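GCN5-related N-acetyltransferase (Kribbella flavida, PDB 4MY0) probably transfers the acetyl group of acetyl-CoA to amino groups, perhaps those of aminoglycosides, as a member of the GCN5-related N-acetyltransferase family. Local coordinates at residues K166-F171 with E197-E202. Sequence-based numbering, arbitrary orientation.
Sequences KDAARF and EWLEDE
The ring of F171 receives L199 over one face: the methyl CD1 stands almost exactly above the ring centre, 4.0 Å from the centroid and 6° off the normal, a clear CH-pi contact. The second methyl of the same leucine, CD2, lies nearer the ring's margin, 3.6 Å from CE1 of F171, and also approaches CZ. The side chains of F171 and L199 thus meet from opposite directions. Strand 212-219 adds a stacked ring, F213, and the side chain of V215, while L208 and A163 also touch the phenylalanine. CB of L199 already points toward the other segment, and with CG anti to the carbonyl carbon (chi1 -63°) the fork puts CD1 over the ring and 3.9 Å from CA of A168. The same methyl comes within 4.2 Å of the carbonyl carbon of D167. The first turn of helix 168-182 is closed by the bond from N of F171 to O of D167, 3.0 Å long. A168 brings its CA within 7.3 Å of CA of L199, and its small side chain, which also rests on I195 and A196, is consistent with this close approach. Replacing F171 with an alanine would probably leave both methyls of L199 without their aromatic partner and open a gap between the two helices and strand 212-219. The start of helix 168-182 thus meets the end of helix 192-200 above strands 205-209 and 212-219, where A206 and V215 touch L199: an example of a branched aliphatic side chain laid on an aromatic face between helices and strands. With no hydrogen bond across the segments, the fit probably rests on dispersion and CH-pi contacts of one leucine, while the charge of D167 is directed to R161.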
ATOM      1  N   LYS C 166     -31.859 -20.745  20.476  1.00 36.11           N
ATOM      2  CA  LYS C 166     -33.231 -20.753  20.978  1.00 41.74           C
ATOM      3  C   LYS C 166     -33.859 -19.360  21.044  1.00 39.52           C
ATOM      4  O   LYS C 166     -35.049 -19.225  21.317  1.00 36.55           O
ATOM      5  CB  LYS C 166     -33.289 -21.408  22.358  1.00 49.81           C
ATOM      6  CG  LYS C 166     -32.838 -22.862  22.376  1.00 60.46           C
ATOM      7  CD  LYS C 166     -31.364 -22.990  22.767  1.00 67.51           C
ATOM      8  CE  LYS C 166     -30.761 -24.324  22.310  1.00 70.43           C
ATOM      9  NZ  LYS C 166     -31.510 -25.508  22.823  1.00 71.63           N
ATOM     10  N   ASP C 167     -33.056 -18.325  20.810  1.00 33.56           N
ATOM     11  CA  ASP C 167     -33.560 -16.963  20.854  1.00 32.50           C
ATOM     12  C   ASP C 167     -33.996 -16.468  19.476  1.00 33.48           C
ATOM     13  O   ASP C 167     -34.341 -15.298  19.310  1.00 31.64           O
ATOM     14  CB  ASP C 167     -32.494 -16.039  21.435  1.00 32.33           C
ATOM     15  CG  ASP C 167     -32.161 -16.380  22.876  1.00 37.54           C
ATOM     16  OD1 ASP C 167     -33.090 -16.371  23.715  1.00 40.11           O
ATOM     17  OD2 ASP C 167     -30.971 -16.661  23.163  1.00 37.49           O
ATOM     18  N   ALA C 168     -33.984 -17.359  18.489  1.00 34.46           N
ATOM     19  CA  ALA C 168     -34.295 -16.966  17.116  1.00 31.22           C
ATOM     20  C   ALA C 168     -35.660 -16.288  17.015  1.00 27.50           C
ATOM     21  O   ALA C 168     -35.781 -15.258  16.366  1.00 26.98           O
ATOM     22  CB  ALA C 168     -34.231 -18.170  16.180  1.00 33.90           C
ATOM     23  N   ALA C 169     -36.680 -16.861  17.655  1.00 29.76           N
ATOM     24  CA  ALA C 169     -38.031 -16.311  17.547  1.00 31.28           C
ATOM     25  C   ALA C 169     -38.151 -14.952  18.245  1.00 32.96           C
ATOM     26  O   ALA C 169     -38.887 -14.075  17.788  1.00 36.05           O
ATOM     27  CB  ALA C 169     -39.078 -17.300  18.087  1.00 30.37           C
ATOM     28  N   ARG C 170     -37.439 -14.782  19.355  1.00 32.00           N
ATOM     29  CA  ARG C 170     -37.408 -13.487  20.037  1.00 28.83           C
ATOM     30  C   ARG C 170     -36.768 -12.406  19.165  1.00 30.60           C
ATOM     31  O   ARG C 170     -37.226 -11.256  19.154  1.00 29.54           O
ATOM     32  CB  ARG C 170     -36.683 -13.597  21.380  1.00 30.34           C
ATOM     33  CG  ARG C 170     -36.553 -12.276  22.121  1.00 29.96           C
ATOM     34  CD  ARG C 170     -37.933 -11.671  22.400  1.00 31.65           C
ATOM     35  NE  ARG C 170     -37.848 -10.458  23.210  1.00 30.89           N
ATOM     36  CZ  ARG C 170     -38.889  -9.681  23.491  1.00 39.97           C
ATOM     37  NH1 ARG C 170     -40.089  -9.992  23.011  1.00 39.96           N
ATOM     38  NH2 ARG C 170     -38.733  -8.594  24.244  1.00 37.98           N
ATOM     39  N   PHE C 171     -35.713 -12.770  18.433  1.00 29.36           N
ATOM     40  CA  PHE C 171     -35.042 -11.828  17.534  1.00 28.87           C
ATOM     41  C   PHE C 171     -36.012 -11.344  16.459  1.00 28.34           C
ATOM     42  O   PHE C 171     -36.059 -10.150  16.133  1.00 26.13           O
ATOM     43  CB  PHE C 171     -33.829 -12.485  16.863  1.00 24.11           C
ATOM     44  CG  PHE C 171     -32.564 -12.438  17.687  1.00 28.83           C
ATOM     45  CD1 PHE C 171     -31.360 -12.091  17.100  1.00 31.18           C
ATOM     46  CD2 PHE C 171     -32.580 -12.745  19.042  1.00 30.66           C
ATOM     47  CE1 PHE C 171     -30.189 -12.054  17.857  1.00 32.99           C
ATOM     48  CE2 PHE C 171     -31.421 -12.710  19.803  1.00 30.80           C
ATOM     49  CZ  PHE C 171     -30.229 -12.362  19.221  1.00 30.74           C
ATOM     50  N   GLU C 197     -29.575 -21.007  12.745  1.00 36.58           N
ATOM     51  CA  GLU C 197     -28.268 -21.446  12.250  1.00 40.09           C
ATOM     52  C   GLU C 197     -27.233 -20.356  12.480  1.00 35.85           C
ATOM     53  O   GLU C 197     -26.109 -20.613  12.911  1.00 39.55           O
ATOM     54  CB  GLU C 197     -28.337 -21.777  10.749  1.00 47.11           C
ATOM     55  CG  GLU C 197     -29.308 -22.909  10.387  1.00 57.90           C
ATOM     56  CD  GLU C 197     -29.300 -23.250   8.895  1.00 66.43           C
ATOM     57  OE1 GLU C 197     -28.379 -22.794   8.178  1.00 67.21           O
ATOM     58  OE2 GLU C 197     -30.220 -23.974   8.446  1.00 69.97           O
ATOM     59  N   TRP C 198     -27.646 -19.131  12.188  1.00 32.00           N
ATOM     60  CA  TRP C 198     -26.826 -17.938  12.293  1.00 35.84           C
ATOM     61  C   TRP C 198     -26.400 -17.742  13.746  1.00 35.71           C
ATOM     62  O   TRP C 198     -25.229 -17.487  14.021  1.00 30.38           O
ATOM     63  CB  TRP C 198     -27.664 -16.763  11.767  1.00 35.52           C
ATOM     64  CG  TRP C 198     -27.057 -15.392  11.746  1.00 35.71           C
ATOM     65  CD1 TRP C 198     -25.840 -15.026  11.238  1.00 35.99           C
ATOM     66  CD2 TRP C 198     -27.688 -14.179  12.196  1.00 35.41           C
ATOM     67  NE1 TRP C 198     -25.662 -13.666  11.379  1.00 34.39           N
ATOM     68  CE2 TRP C 198     -26.783 -13.122  11.955  1.00 34.71           C
ATOM     69  CE3 TRP C 198     -28.925 -13.887  12.792  1.00 33.90           C
ATOM     70  CZ2 TRP C 198     -27.078 -11.793  12.286  1.00 33.72           C
ATOM     71  CZ3 TRP C 198     -29.218 -12.565  13.123  1.00 34.68           C
ATOM     72  CH2 TRP C 198     -28.294 -11.534  12.868  1.00 33.53           C
ATOM     73  N   LEU C 199     -27.342 -17.909  14.673  1.00 37.95           N
ATOM     74  CA  LEU C 199     -27.071 -17.707  16.096  1.00 33.16           C
ATOM     75  C   LEU C 199     -26.333 -18.884  16.728  1.00 35.95           C
ATOM     76  O   LEU C 199     -25.694 -18.720  17.764  1.00 38.56           O
ATOM     77  CB  LEU C 199     -28.369 -17.448  16.866  1.00 34.49           C
ATOM     78  CG  LEU C 199     -29.156 -16.187  16.494  1.00 33.07           C
ATOM     79  CD1 LEU C 199     -30.473 -16.115  17.260  1.00 30.40           C
ATOM     80  CD2 LEU C 199     -28.325 -14.939  16.732  1.00 27.21           C
ATOM     81  N   GLU C 200     -26.426 -20.070  16.125  1.00 37.16           N
ATOM     82  CA  GLU C 200     -25.709 -21.239  16.656  1.00 41.52           C
ATOM     83  C   GLU C 200     -24.249 -21.296  16.173  1.00 38.13           C
ATOM     84  O   GLU C 200     -23.409 -21.936  16.792  1.00 38.78           O
ATOM     85  CB  GLU C 200     -26.447 -22.549  16.331  1.00 47.19           C
ATOM     86  CG  GLU C 200     -25.812 -23.791  16.973  1.00 60.35           C
ATOM     87  CD  GLU C 200     -26.798 -24.930  17.184  1.00 75.21           C
ATOM     88  OE1 GLU C 200     -28.021 -24.680  17.124  1.00 79.57           O
ATOM     89  OE2 GLU C 200     -26.351 -26.078  17.410  1.00 80.75           O
ATOM     90  N   ASP C 201     -23.959 -20.619  15.065  1.00 36.74           N
ATOM     91  CA  ASP C 201     -22.598 -20.512  14.549  1.00 36.61           C
ATOM     92  C   ASP C 201     -21.681 -19.892  15.621  1.00 37.28           C
ATOM     93  O   ASP C 201     -21.889 -18.750  16.054  1.00 37.06           O
ATOM     94  CB  ASP C 201     -22.617 -19.668  13.267  1.00 35.98           C
ATOM     95  CG  ASP C 201     -21.274 -19.630  12.543  1.00 40.90           C
ATOM     96  OD1 ASP C 201     -20.214 -19.766  13.194  1.00 43.62           O
ATOM     97  OD2 ASP C 201     -21.285 -19.426  11.310  1.00 44.58           O
ATOM     98  N   GLU C 202     -20.673 -20.650  16.050  1.00 38.04           N
ATOM     99  CA  GLU C 202     -19.764 -20.209  17.111  1.00 42.71           C
ATOM    100  C   GLU C 202     -18.953 -18.956  16.762  1.00 35.40           C
ATOM    101  O   GLU C 202     -18.379 -18.323  17.643  1.00 36.94           O
ATOM    102  CB  GLU C 202     -18.810 -21.342  17.512  1.00 50.55           C
ATOM    103  CG  GLU C 202     -19.311 -22.211  18.658  1.00 60.11           C
ATOM    104  CD  GLU C 202     -18.389 -23.391  18.946  1.00 68.37           C
ATOM    105  OE1 GLU C 202     -17.189 -23.163  19.225  1.00 70.58           O
ATOM    106  OE2 GLU C 202     -18.868 -24.546  18.888  1.00 71.24           O
TER